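Local coordinates for protein glucose-6-phosphate isomerase (PDB 6OTU) that catalyses the reversible isomerisation of glucose 6-phosphate to fructose 6-phosphate, at residues 30-35 and 451-456; 22-27 and 325-330; 330-335 and 397-402; 370-375 and 487-492. All coordinates share one frame; numbering follows the deposited sequence.

From the N terminus the chain first passes through helix 18-26 and the loop behind it, opening contact 2 at 22-27 and contact 1 at 30-35. Contact 2 closes a loop of almost 300 residues at the end of helix 313-327, and contact 3 begins there, sharing Tyr330. Contact 4 opens at 370-375, before contact 3 closes at 397-402, so these two cross. Contact 3 is nested within the long loop shut by contact 1 at 451-456, whereas contact 4, closing last at 487-492, crosses contact 1, as does contact 2. Together they tie the N-terminal segment, the mixed sheet and the ends of helices 313-327 and 466-487 into one body.

Contact 1: residues 30-35 and 451-456; sequences PIDLTA and KGNSPS
The side chains of Asp32 and Asn453 cross at about a right angle, and the carboxylate and amide planes are 54° apart; Asp32 OD1 also closes an Asx turn within the type I turn from Asp32 to Ala35. Three donors grip this oxygen. Asn453 ND2 donates to Asp32 OD1 at 2.9 Å from above the carboxylate plane, and the backbone N of Thr34, the bond that defines the Asx turn, comes from well out of that plane. Thr34 OG1 instead donates to Asp32 OD1 at 2.6 Å from the syn side, near the plane. With CG anti to the backbone N (chi1 176°), the carboxylate reaches both the turn and its partner across the contact. Three donors on one oxygen would be expected to favour the charged form of Asp32. The other end of the amide works in reverse: Asn453 OD1 receives Leu33 N at 2.7 Å on an in-plane lone pair, so the two bonds fix how the amide is flipped. They join the N-terminal loop to the segment before strand 456-461, while Leu33 packs on Ala438 of helix 422-439. Beside the amide, Thr34 CG2 rests on the opposing backbone, 3.3 Å from Lys451 O.

Contact 2: residues 22-27 and 325-330; sequences ALQEMA and RNLLGY
Leu23 O accepts the backbone N of Ala27 at 2.8 Å, a helical bond within the N-terminal helix, and the same oxygen is brushed by a methyl group from across the contact, Leu327 CD2 at 3.6 Å. That pairing is a small example of apolar docking between two helix ends, where one branched side chain does most of the work. Leu327 has its CG anti to its own carbonyl carbon (chi1 -76°), which sends both methyls toward helix 18-26. They divide the surface between them: Leu327 CD1 lies against Leu23 CB at 3.6 Å, while Leu327 CD2 also meets Gln24 CG at 3.9 Å. The leucines cross at about a right angle rather than running alongside each other. At Ala27 the backbones come nearest, the CA atoms of Ala27 and Leu327 being 5.7 Å apart, and Ala27 CB lies 3.4 Å from Leu327 O and 4.0 Å from Leu327 CB. Leu328 adds a looser touch, Leu328 CD2 to Ala27 CB at 4.2 Å, and turns its CB to a face of the Tyr330 ring. Arg325 takes no part here and forms a salt bridge with Asp397 of the second subunit. Gly329, with positive phi, is where the chain leaves the helical course and turns toward strand 332-337. Behind the contact, Leu23 also packs on Ala70 and Leu71 of helix 65-77 and on Trp323, so that helix 18-26 lies against both helix 65-77 and the end of helix 313-327.

Contact 3: residues 330-335 and 397-402; sequences YPTTAV and DIVPVE
Ala334 carries the two backbone bonds that join parallel strands 332-337 and 401-406, neighbours inside the mixed sheet of this SIS-clan fold. Ala334 N donates to Pro400 O at 3.0 Å and Ala334 O accepts Glu402 N at 2.8 Å, the second bond nearly straight at 170°. Such alternation, in which one residue reaches both sides of its counterpart, is the signature of parallel pairing. A CA-H of Val401 also leans on Ala334 O. The side chains then sort by face: Ala334 CB sits with Val399 CG1 (3.9 Å) and Val401 CG2, whereas Val335 and Glu402 lie on the other face. The carboxylate of Glu402 is held by a salt bridge to Lys479 and a hydrogen bond with Tyr476. Before the strands pair, the chains are wedged by Tyr330. Ile398 holds CG2 anti to its backbone N, and this methyl lies over one face of the Tyr330 ring, 3.6 Å from the centroid and 14° off the normal, a CH-pi contact. Pro400 CG meets Tyr330 CD2 obliquely at 3.4 Å. Further out, strand 375-377 flanks 332-337 on its other side. Where the two segments are not paired as strands, one water donates to Ile398 O at 2.7 Å and hydrogen-bonds Thr332 OG1 at 2.9 Å.

Contact 4: residues 370-375 and 487-492; sequences FRTSPI and WGINSF
Thr372 and the Trp487 indole form the tight half of this contact. Thr372 CA stands over the six-membered ring of Trp487, 3.8 Å from its centroid and only 2° off the normal, a CH-pi contact, while Thr372 O comes within 3.4 Å of Trp487 CH2. Arg371 O lies over the same face, also toward the rim, so the indole lies flat against the loop backbone. What fixes it is at its edge: NE1 is hydrogen-bonded to Asn326 OD1, and Asn326 ND2 in turn holds Arg371 O. Phe370 completes the packing, its CG lodged between the backbone N and carbonyl carbon (chi1 51°), which swings Phe370 CE2 to 3.5 Å from Trp487 CD1. The two ring planes lie 35° apart, and Trp487 O meets Phe370 CZ in the ring plane at 3.3 Å. Contacts thin out on both flanks. Thr372 CG2 and Ile489 CG2 touch tip to tip at 4.0 Å, and Pro374 CD is 4.4 Å from Trp487 CH2. Arg371 NH1 forms a salt bridge with Asp397 of the second subunit, whereas the Thr372 hydroxyl is held by Lys359 O and Asn357 O. Thus the end of helix 466-487 is pinned to the loop entering strand 375-377, with helix 313-327 alongside, and Ser373, Trp487 and Ile489 touch Asn357 at the end of helix 345-357, which carries the active-site residue Glu355.

Contact 1: residues 30-35 and 451-456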
loop_
_atom_site.group_PDB
_atom_site.type_symbol
_atom_site.label_atom_id
_atom_site.label_comp_id
_atom_site.label_asym_id
_atom_site.label_seq_id
_atom_site.Cartn_x
_atom_site.Cartn_y
_atom_site.Cartn_z
ATOM N N PRO A 30 14.324 -27.100 -2.169
ATOM C CA PRO A 30 13.912 -26.651 -0.834
ATOM C C PRO A 30 12.909 -27.614 -0.203
ATOM O O PRO A 30 12.200 -28.355 -0.890
ATOM C CB PRO A 30 13.287 -25.275 -1.103
ATOM C CG PRO A 30 12.869 -25.329 -2.541
ATOM C CD PRO A 30 13.894 -26.167 -3.229
ATOM N N ILE A 31 12.865 -27.609 1.132
ATOM C CA ILE A 31 11.968 -28.518 1.834
ATOM C C ILE A 31 10.539 -28.311 1.336
ATOM O O ILE A 31 10.132 -27.193 0.972
ATOM C CB ILE A 31 12.088 -28.350 3.364
ATOM C CG1 ILE A 31 11.346 -29.480 4.089
ATOM C CG2 ILE A 31 11.590 -26.984 3.850
ATOM C CD1 ILE A 31 11.440 -29.424 5.622
ATOM N N ASP A 32 9.789 -29.413 1.259
ATOM C CA ASP A 32 8.401 -29.403 0.802
ATOM C C ASP A 32 7.493 -29.248 2.020
ATOM O O ASP A 32 7.237 -30.213 2.752
ATOM C CB ASP A 32 8.095 -30.675 0.017
ATOM C CG ASP A 32 6.625 -30.785 -0.403
ATOM O OD1 ASP A 32 5.882 -29.777 -0.368
ATOM O OD2 ASP A 32 6.208 -31.900 -0.781
ATOM N N LEU A 33 7.000 -28.025 2.241
ATOM C CA LEU A 33 6.133 -27.797 3.392
ATOM C C LEU A 33 4.778 -28.477 3.252
ATOM O O LEU A 33 4.034 -28.517 4.234
ATOM C CB LEU A 33 5.950 -26.293 3.636
ATOM C CG LEU A 33 7.245 -25.519 3.891
ATOM C CD1 LEU A 33 7.058 -23.988 3.795
ATOM C CD2 LEU A 33 7.883 -25.919 5.230
ATOM N N THR A 34 4.425 -28.996 2.067
ATOM C CA THR A 34 3.153 -29.689 1.907
ATOM C C THR A 34 3.238 -31.186 2.191
ATOM O O THR A 34 2.196 -31.847 2.224
ATOM C CB THR A 34 2.590 -29.527 0.493
ATOM O OG1 THR A 34 3.356 -30.334 -0.410
ATOM C CG2 THR A 34 2.570 -28.066 0.024
ATOM N N ALA A 35 4.439 -31.744 2.363
ATOM C CA ALA A 35 4.563 -33.165 2.679
ATOM C C ALA A 35 3.946 -33.462 4.035
ATOM O O ALA A 35 4.184 -32.736 5.004
ATOM C CB ALA A 35 6.030 -33.592 2.670
ATOM N N LYS A 451 -1.911 -25.142 -3.802
ATOM C CA LYS A 451 -0.661 -25.871 -3.986
ATOM C C LYS A 451 0.246 -25.736 -2.778
ATOM O O LYS A 451 1.076 -26.618 -2.530
ATOM C CB LYS A 451 0.057 -25.378 -5.249
ATOM C CG LYS A 451 -0.849 -25.323 -6.509
ATOM C CD LYS A 451 -0.078 -24.917 -7.795
ATOM C CE LYS A 451 -0.877 -23.954 -8.705
ATOM N NZ LYS A 451 -0.618 -22.488 -8.431
ATOM N N GLY A 452 0.109 -24.646 -2.019
ATOM C CA GLY A 452 0.891 -24.497 -0.810
ATOM C C GLY A 452 2.334 -24.153 -1.144
ATOM O O GLY A 452 2.653 -23.661 -2.228
ATOM N N ASN A 453 3.215 -24.440 -0.181
ATOM C CA ASN A 453 4.642 -24.124 -0.282
ATOM C C ASN A 453 4.890 -22.634 -0.471
ATOM O O ASN A 453 5.914 -22.233 -1.020
ATOM C CB ASN A 453 5.328 -24.917 -1.400
ATOM C CG ASN A 453 5.991 -26.179 -0.882
ATOM O OD1 ASN A 453 6.404 -26.237 0.280
ATOM N ND2 ASN A 453 6.080 -27.198 -1.725
ATOM N N SER A 454 3.971 -21.799 0.002
ATOM C CA SER A 454 4.167 -20.360 -0.037
ATOM C C SER A 454 4.671 -19.939 1.338
ATOM O O SER A 454 3.949 -20.118 2.338
ATOM C CB SER A 454 2.862 -19.644 -0.401
ATOM O OG SER A 454 2.854 -18.286 -0.027
ATOM N N PRO A 455 5.898 -19.430 1.454
ATOM C CA PRO A 455 6.535 -19.311 2.771
ATOM C C PRO A 455 6.086 -18.081 3.551
ATOM O O PRO A 455 5.665 -17.064 2.996
ATOM C CB PRO A 455 8.028 -19.216 2.426
ATOM C CG PRO A 455 8.051 -18.622 1.066
ATOM C CD PRO A 455 6.833 -19.125 0.350
ATOM N N SER A 456 6.217 -18.182 4.875
ATOM C CA SER A 456 5.896 -17.049 5.728
ATOM C C SER A 456 6.594 -17.198 7.071
ATOM O O SER A 456 7.033 -18.291 7.449
ATOM C CB SER A 456 4.378 -16.895 5.926
ATOM O OG SER A 456 3.790 -18.068 6.461
#

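Contact 2: residues 22-27 and 325-330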
loop_
_atom_site.group_PDB
_atom_site.type_symbol
_atom_site.label_atom_id
_atom_site.label_comp_id
_atom_site.label_asym_id
_atom_site.label_seq_id
_atom_site.Cartn_x
_atom_site.Cartn_y
_atom_site.Cartn_z
ATOM N N ALA A 22 27.175 -23.226 -1.309
ATOM C CA ALA A 22 26.390 -24.310 -0.717
ATOM C C ALA A 22 24.896 -24.026 -0.809
ATOM O O ALA A 22 24.094 -24.934 -1.060
ATOM C CB ALA A 22 26.794 -24.521 0.740
ATOM N N LEU A 23 24.502 -22.766 -0.606
ATOM C CA LEU A 23 23.084 -22.440 -0.589
ATOM C C LEU A 23 22.458 -22.570 -1.976
ATOM O O LEU A 23 21.261 -22.873 -2.093
ATOM C CB LEU A 23 22.896 -21.029 -0.025
ATOM C CG LEU A 23 22.905 -20.879 1.498
ATOM C CD1 LEU A 23 23.198 -19.424 1.896
ATOM C CD2 LEU A 23 21.579 -21.366 2.091
ATOM N N GLN A 24 23.244 -22.330 -3.031
ATOM C CA GLN A 24 22.720 -22.455 -4.386
ATOM C C GLN A 24 22.377 -23.900 -4.703
ATOM O O GLN A 24 21.389 -24.163 -5.387
ATOM C CB GLN A 24 23.720 -21.906 -5.403
ATOM C CG GLN A 24 23.848 -20.390 -5.356
ATOM C CD GLN A 24 24.855 -19.847 -6.355
ATOM O OE1 GLN A 24 25.921 -20.439 -6.577
ATOM N NE2 GLN A 24 24.524 -18.710 -6.961
ATOM N N GLU A 25 23.173 -24.848 -4.195
ATOM C CA GLU A 25 22.831 -26.266 -4.323
ATOM C C GLU A 25 21.577 -26.606 -3.530
ATOM O O GLU A 25 20.713 -27.341 -4.010
ATOM C CB GLU A 25 24.001 -27.133 -3.862
ATOM C CG GLU A 25 25.344 -26.568 -4.257
ATOM C CD GLU A 25 26.453 -27.592 -4.222
ATOM O OE1 GLU A 25 27.494 -27.352 -4.877
ATOM O OE2 GLU A 25 26.283 -28.631 -3.544
ATOM N N MET A 26 21.455 -26.067 -2.322
ATOM C CA MET A 26 20.288 -26.352 -1.497
ATOM C C MET A 26 19.024 -25.760 -2.101
ATOM O O MET A 26 17.957 -26.383 -2.046
ATOM C CB MET A 26 20.508 -25.819 -0.076
ATOM C CG MET A 26 21.687 -26.429 0.622
ATOM S SD MET A 26 21.957 -25.752 2.272
ATOM C CE MET A 26 23.715 -26.095 2.419
ATOM N N ALA A 27 19.128 -24.572 -2.700
ATOM C CA ALA A 27 17.967 -23.920 -3.296
ATOM C C ALA A 27 17.341 -24.725 -4.433
ATOM O O ALA A 27 16.208 -24.426 -4.822
ATOM C CB ALA A 27 18.346 -22.521 -3.811
ATOM N N ARG A 325 14.738 -14.119 -1.480
ATOM C CA ARG A 325 14.938 -13.205 -2.604
ATOM C C ARG A 325 15.960 -13.746 -3.601
ATOM O O ARG A 325 15.654 -13.905 -4.787
ATOM C CB ARG A 325 15.365 -11.824 -2.092
ATOM C CG ARG A 325 15.814 -10.834 -3.174
ATOM C CD ARG A 325 14.705 -10.470 -4.159
ATOM N NE ARG A 325 14.933 -9.136 -4.696
ATOM C CZ ARG A 325 14.754 -8.761 -5.964
ATOM N NH1 ARG A 325 14.347 -9.624 -6.885
ATOM N NH2 ARG A 325 14.995 -7.505 -6.310
ATOM N N ASN A 326 17.179 -14.025 -3.140
ATOM C CA ASN A 326 18.262 -14.441 -4.028
ATOM C C ASN A 326 18.305 -15.943 -4.277
ATOM O O ASN A 326 18.674 -16.374 -5.370
ATOM C CB ASN A 326 19.624 -13.995 -3.464
ATOM C CG ASN A 326 19.657 -12.508 -3.089
ATOM O OD1 ASN A 326 19.663 -12.147 -1.899
ATOM N ND2 ASN A 326 19.674 -11.645 -4.100
ATOM N N LEU A 327 17.967 -16.766 -3.301
ATOM C CA LEU A 327 18.151 -18.190 -3.546
ATOM C C LEU A 327 16.927 -18.848 -4.159
ATOM O O LEU A 327 17.079 -19.663 -5.070
ATOM C CB LEU A 327 18.565 -18.890 -2.257
ATOM C CG LEU A 327 20.030 -18.461 -2.167
ATOM C CD1 LEU A 327 20.521 -18.425 -0.754
ATOM C CD2 LEU A 327 20.889 -19.374 -3.035
ATOM N N LEU A 328 15.722 -18.491 -3.710
ATOM C CA LEU A 328 14.492 -19.042 -4.274
ATOM C C LEU A 328 13.922 -18.182 -5.390
ATOM O O LEU A 328 13.070 -18.658 -6.151
ATOM C CB LEU A 328 13.431 -19.214 -3.183
ATOM C CG LEU A 328 13.798 -20.224 -2.100
ATOM C CD1 LEU A 328 12.556 -20.518 -1.288
ATOM C CD2 LEU A 328 14.409 -21.497 -2.701
ATOM N N GLY A 329 14.348 -16.922 -5.467
ATOM C CA GLY A 329 14.012 -16.048 -6.569
ATOM C C GLY A 329 12.719 -15.270 -6.458
ATOM O O GLY A 329 12.223 -14.792 -7.480
ATOM N N TYR A 330 12.154 -15.111 -5.269
ATOM C CA TYR A 330 10.891 -14.385 -5.178
ATOM C C TYR A 330 11.167 -12.883 -5.162
ATOM O O TYR A 330 11.898 -12.410 -4.287
ATOM C CB TYR A 330 10.107 -14.814 -3.941
ATOM C CG TYR A 330 9.946 -16.326 -3.788
ATOM C CD1 TYR A 330 9.566 -17.123 -4.868
ATOM C CD2 TYR A 330 10.178 -16.960 -2.551
ATOM C CE1 TYR A 330 9.416 -18.510 -4.725
ATOM C CE2 TYR A 330 10.016 -18.332 -2.401
ATOM C CZ TYR A 330 9.642 -19.095 -3.488
ATOM O OH TYR A 330 9.503 -20.450 -3.343
#

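Contact 3: residues 330-335 and 397-402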
loop_
_atom_site.group_PDB
_atom_site.type_symbol
_atom_site.label_atom_id
_atom_site.label_comp_id
_atom_site.label_asym_id
_atom_site.label_seq_id
_atom_site.Cartn_x
_atom_site.Cartn_y
_atom_site.Cartn_z
ATOM N N TYR A 330 12.154 -15.111 -5.269
ATOM C CA TYR A 330 10.891 -14.385 -5.178
ATOM C C TYR A 330 11.167 -12.883 -5.162
ATOM O O TYR A 330 11.898 -12.410 -4.287
ATOM C CB TYR A 330 10.107 -14.814 -3.941
ATOM C CG TYR A 330 9.946 -16.326 -3.788
ATOM C CD1 TYR A 330 9.566 -17.123 -4.868
ATOM C CD2 TYR A 330 10.178 -16.960 -2.551
ATOM C CE1 TYR A 330 9.416 -18.510 -4.725
ATOM C CE2 TYR A 330 10.016 -18.332 -2.401
ATOM C CZ TYR A 330 9.642 -19.095 -3.488
ATOM O OH TYR A 330 9.503 -20.450 -3.343
ATOM N N PRO A 331 10.613 -12.107 -6.099
ATOM C CA PRO A 331 10.973 -10.686 -6.206
ATOM C C PRO A 331 10.223 -9.745 -5.264
ATOM O O PRO A 331 10.505 -8.539 -5.285
ATOM C CB PRO A 331 10.647 -10.366 -7.675
ATOM C CG PRO A 331 9.494 -11.300 -8.009
ATOM C CD PRO A 331 9.700 -12.550 -7.170
ATOM N N THR A 332 9.284 -10.219 -4.442
ATOM C CA THR A 332 8.560 -9.342 -3.526
ATOM C C THR A 332 8.498 -9.971 -2.141
ATOM O O THR A 332 8.825 -11.141 -1.957
ATOM C CB THR A 332 7.118 -9.020 -3.984
ATOM O OG1 THR A 332 6.236 -10.115 -3.678
ATOM C CG2 THR A 332 7.045 -8.680 -5.470
ATOM N N THR A 333 8.087 -9.149 -1.166
ATOM C CA THR A 333 7.745 -9.553 0.194
ATOM C C THR A 333 6.525 -8.753 0.620
ATOM O O THR A 333 6.532 -7.521 0.526
ATOM C CB THR A 333 8.885 -9.294 1.206
ATOM O OG1 THR A 333 10.085 -9.933 0.778
ATOM C CG2 THR A 333 8.518 -9.862 2.568
ATOM N N ALA A 334 5.502 -9.451 1.113
ATOM C CA ALA A 334 4.313 -8.837 1.697
ATOM C C ALA A 334 4.436 -8.801 3.217
ATOM O O ALA A 334 4.599 -9.850 3.861
ATOM C CB ALA A 334 3.049 -9.603 1.308
ATOM N N VAL A 335 4.320 -7.613 3.790
ATOM C CA VAL A 335 4.280 -7.437 5.237
ATOM C C VAL A 335 2.817 -7.295 5.649
ATOM O O VAL A 335 2.124 -6.380 5.191
ATOM C CB VAL A 335 5.117 -6.223 5.679
ATOM C CG1 VAL A 335 5.273 -6.203 7.187
ATOM C CG2 VAL A 335 6.504 -6.233 4.991
ATOM N N ASP A 397 2.278 -16.773 -8.873
ATOM C CA ASP A 397 3.580 -16.325 -8.384
ATOM C C ASP A 397 3.626 -16.426 -6.863
ATOM O O ASP A 397 2.712 -15.956 -6.179
ATOM C CB ASP A 397 3.887 -14.873 -8.797
ATOM C CG ASP A 397 3.940 -14.663 -10.313
ATOM O OD1 ASP A 397 3.108 -15.218 -11.065
ATOM O OD2 ASP A 397 4.803 -13.887 -10.754
ATOM N N ILE A 398 4.712 -16.994 -6.337
ATOM C CA ILE A 398 4.890 -17.080 -4.892
ATOM C C ILE A 398 5.237 -15.707 -4.332
ATOM O O ILE A 398 6.096 -14.993 -4.868
ATOM C CB ILE A 398 5.970 -18.112 -4.555
ATOM C CG1 ILE A 398 5.552 -19.491 -5.086
ATOM C CG2 ILE A 398 6.275 -18.107 -3.033
ATOM C CD1 ILE A 398 4.221 -19.975 -4.569
ATOM N N VAL A 399 4.545 -15.322 -3.266
ATOM C CA VAL A 399 4.821 -14.106 -2.505
ATOM C C VAL A 399 5.137 -14.500 -1.066
ATOM O O VAL A 399 4.243 -14.955 -0.336
ATOM C CB VAL A 399 3.634 -13.130 -2.542
ATOM C CG1 VAL A 399 3.954 -11.899 -1.699
ATOM C CG2 VAL A 399 3.287 -12.747 -3.975
ATOM N N PRO A 400 6.388 -14.374 -0.632
ATOM C CA PRO A 400 6.716 -14.590 0.793
ATOM C C PRO A 400 6.064 -13.538 1.690
ATOM O O PRO A 400 6.017 -12.354 1.350
ATOM C CB PRO A 400 8.247 -14.466 0.835
ATOM C CG PRO A 400 8.692 -14.559 -0.639
ATOM C CD PRO A 400 7.560 -14.072 -1.470
ATOM N N VAL A 401 5.570 -13.973 2.850
ATOM C CA VAL A 401 4.810 -13.110 3.750
ATOM C C VAL A 401 5.528 -12.994 5.090
ATOM O O VAL A 401 6.056 -13.978 5.617
ATOM C CB VAL A 401 3.366 -13.626 3.962
ATOM C CG1 VAL A 401 2.718 -12.985 5.198
ATOM C CG2 VAL A 401 2.524 -13.346 2.757
ATOM N N GLU A 402 5.517 -11.790 5.643
ATOM C CA GLU A 402 5.907 -11.512 7.015
ATOM C C GLU A 402 4.645 -11.118 7.784
ATOM O O GLU A 402 4.144 -10.000 7.641
ATOM C CB GLU A 402 6.970 -10.413 7.066
ATOM C CG GLU A 402 8.284 -10.789 6.359
ATOM C CD GLU A 402 9.321 -9.665 6.355
ATOM O OE1 GLU A 402 8.949 -8.473 6.410
ATOM O OE2 GLU A 402 10.525 -9.979 6.301
HETATM O O HOH W 1 7.030 -12.498 -5.077
#

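Contact 4: residues 370-375 and 487-492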
loop_
_atom_site.group_PDB
_atom_site.type_symbol
_atom_site.label_atom_id
_atom_site.label_comp_id
_atom_site.label_asym_id
_atom_site.label_seq_id
_atom_site.Cartn_x
_atom_site.Cartn_y
_atom_site.Cartn_z
ATOM N N PHE A 370 23.492 -9.641 -9.160
ATOM C CA PHE A 370 22.403 -10.276 -8.448
ATOM C C PHE A 370 21.380 -9.196 -8.119
ATOM O O PHE A 370 21.592 -8.006 -8.387
ATOM C CB PHE A 370 22.926 -10.993 -7.194
ATOM C CG PHE A 370 23.787 -10.122 -6.326
ATOM C CD1 PHE A 370 25.157 -9.992 -6.579
ATOM C CD2 PHE A 370 23.230 -9.420 -5.257
ATOM C CE1 PHE A 370 25.948 -9.180 -5.785
ATOM C CE2 PHE A 370 24.013 -8.609 -4.450
ATOM C CZ PHE A 370 25.378 -8.481 -4.722
ATOM N N ARG A 371 20.269 -9.613 -7.531
ATOM C CA ARG A 371 19.157 -8.719 -7.242
ATOM C C ARG A 371 19.196 -8.291 -5.785
ATOM O O ARG A 371 19.553 -9.076 -4.903
ATOM C CB ARG A 371 17.816 -9.386 -7.584
ATOM C CG ARG A 371 17.778 -9.821 -9.049
ATOM C CD ARG A 371 16.392 -10.120 -9.555
ATOM N NE ARG A 371 16.415 -10.543 -10.960
ATOM C CZ ARG A 371 16.195 -9.732 -11.990
ATOM N NH1 ARG A 371 15.934 -8.445 -11.783
ATOM N NH2 ARG A 371 16.235 -10.206 -13.231
ATOM N N THR A 372 18.840 -7.036 -5.535
ATOM C CA THR A 372 18.859 -6.535 -4.171
ATOM C C THR A 372 17.446 -6.405 -3.606
ATOM O O THR A 372 16.749 -7.418 -3.483
ATOM C CB THR A 372 19.613 -5.221 -4.125
ATOM O OG1 THR A 372 19.154 -4.388 -5.199
ATOM C CG2 THR A 372 21.117 -5.505 -4.270
ATOM N N SER A 373 17.009 -5.192 -3.252
ATOM C CA SER A 373 15.739 -5.061 -2.537
ATOM C C SER A 373 14.598 -5.679 -3.339
ATOM O O SER A 373 14.542 -5.507 -4.561
ATOM C CB SER A 373 15.396 -3.601 -2.227
ATOM O OG SER A 373 14.191 -3.551 -1.471
ATOM N N PRO A 374 13.727 -6.451 -2.708
ATOM C CA PRO A 374 12.458 -6.815 -3.343
ATOM C C PRO A 374 11.463 -5.666 -3.224
ATOM O O PRO A 374 11.691 -4.679 -2.510
ATOM C CB PRO A 374 12.000 -8.046 -2.550
ATOM C CG PRO A 374 12.629 -7.877 -1.187
ATOM C CD PRO A 374 13.901 -7.064 -1.379
ATOM N N ILE A 375 10.352 -5.798 -3.963
ATOM C CA ILE A 375 9.209 -4.924 -3.734
ATOM C C ILE A 375 8.646 -5.236 -2.357
ATOM O O ILE A 375 8.415 -6.401 -2.008
ATOM C CB ILE A 375 8.139 -5.100 -4.820
ATOM C CG1 ILE A 375 8.749 -5.082 -6.222
ATOM C CG2 ILE A 375 7.075 -4.012 -4.705
ATOM C CD1 ILE A 375 9.457 -3.838 -6.544
ATOM N N TRP A 487 24.555 -8.069 0.853
ATOM C CA TRP A 487 24.705 -7.730 -0.562
ATOM C C TRP A 487 25.971 -6.921 -0.848
ATOM O O TRP A 487 26.489 -6.969 -1.971
ATOM C CB TRP A 487 23.473 -6.962 -1.039
ATOM C CG TRP A 487 22.278 -7.848 -1.125
ATOM C CD1 TRP A 487 22.271 -9.164 -1.494
ATOM C CD2 TRP A 487 20.926 -7.515 -0.802
ATOM N NE1 TRP A 487 21.001 -9.665 -1.439
ATOM C CE2 TRP A 487 20.151 -8.679 -1.017
ATOM C CE3 TRP A 487 20.288 -6.343 -0.373
ATOM C CZ2 TRP A 487 18.768 -8.708 -0.816
ATOM C CZ3 TRP A 487 18.925 -6.370 -0.166
ATOM C CH2 TRP A 487 18.174 -7.547 -0.387
ATOM N N GLY A 488 26.488 -6.183 0.137
ATOM C CA GLY A 488 27.637 -5.329 -0.105
ATOM C C GLY A 488 27.321 -4.033 -0.824
ATOM O O GLY A 488 28.178 -3.505 -1.534
ATOM N N ILE A 489 26.116 -3.505 -0.654
ATOM C CA ILE A 489 25.705 -2.270 -1.287
ATOM C C ILE A 489 25.710 -1.166 -0.238
ATOM O O ILE A 489 25.877 -1.415 0.953
ATOM C CB ILE A 489 24.307 -2.406 -1.946
ATOM C CG1 ILE A 489 23.272 -2.745 -0.866
ATOM C CG2 ILE A 489 24.336 -3.466 -3.015
ATOM C CD1 ILE A 489 21.821 -2.734 -1.330
ATOM N N ASN A 490 25.526 0.079 -0.678
ATOM C CA ASN A 490 25.416 1.205 0.250
ATOM C C ASN A 490 23.937 1.438 0.538
ATOM O O ASN A 490 23.203 2.006 -0.282
ATOM C CB ASN A 490 26.099 2.454 -0.298
ATOM C CG ASN A 490 25.961 3.664 0.643
ATOM O OD1 ASN A 490 25.497 3.531 1.776
ATOM N ND2 ASN A 490 26.358 4.855 0.161
ATOM N N SER A 491 23.500 0.998 1.719
ATOM C CA SER A 491 22.098 1.136 2.097
ATOM C C SER A 491 21.709 2.563 2.466
ATOM O O SER A 491 20.531 2.798 2.724
ATOM C CB SER A 491 21.773 0.227 3.291
ATOM O OG SER A 491 22.013 -1.144 3.021
ATOM N N PHE A 492 22.638 3.517 2.535
ATOM C CA PHE A 492 22.363 4.726 3.293
ATOM C C PHE A 492 22.402 6.005 2.476
ATOM O O PHE A 492 22.261 7.088 3.058
ATOM C CB PHE A 492 23.328 4.812 4.490
ATOM C CG PHE A 492 23.345 3.558 5.319
ATOM C CD1 PHE A 492 22.225 3.193 6.078
ATOM C CD2 PHE A 492 24.449 2.710 5.303
ATOM C CE1 PHE A 492 22.220 2.017 6.831
ATOM C CE2 PHE A 492 24.450 1.521 6.045
ATOM C CZ PHE A 492 23.334 1.172 6.811
#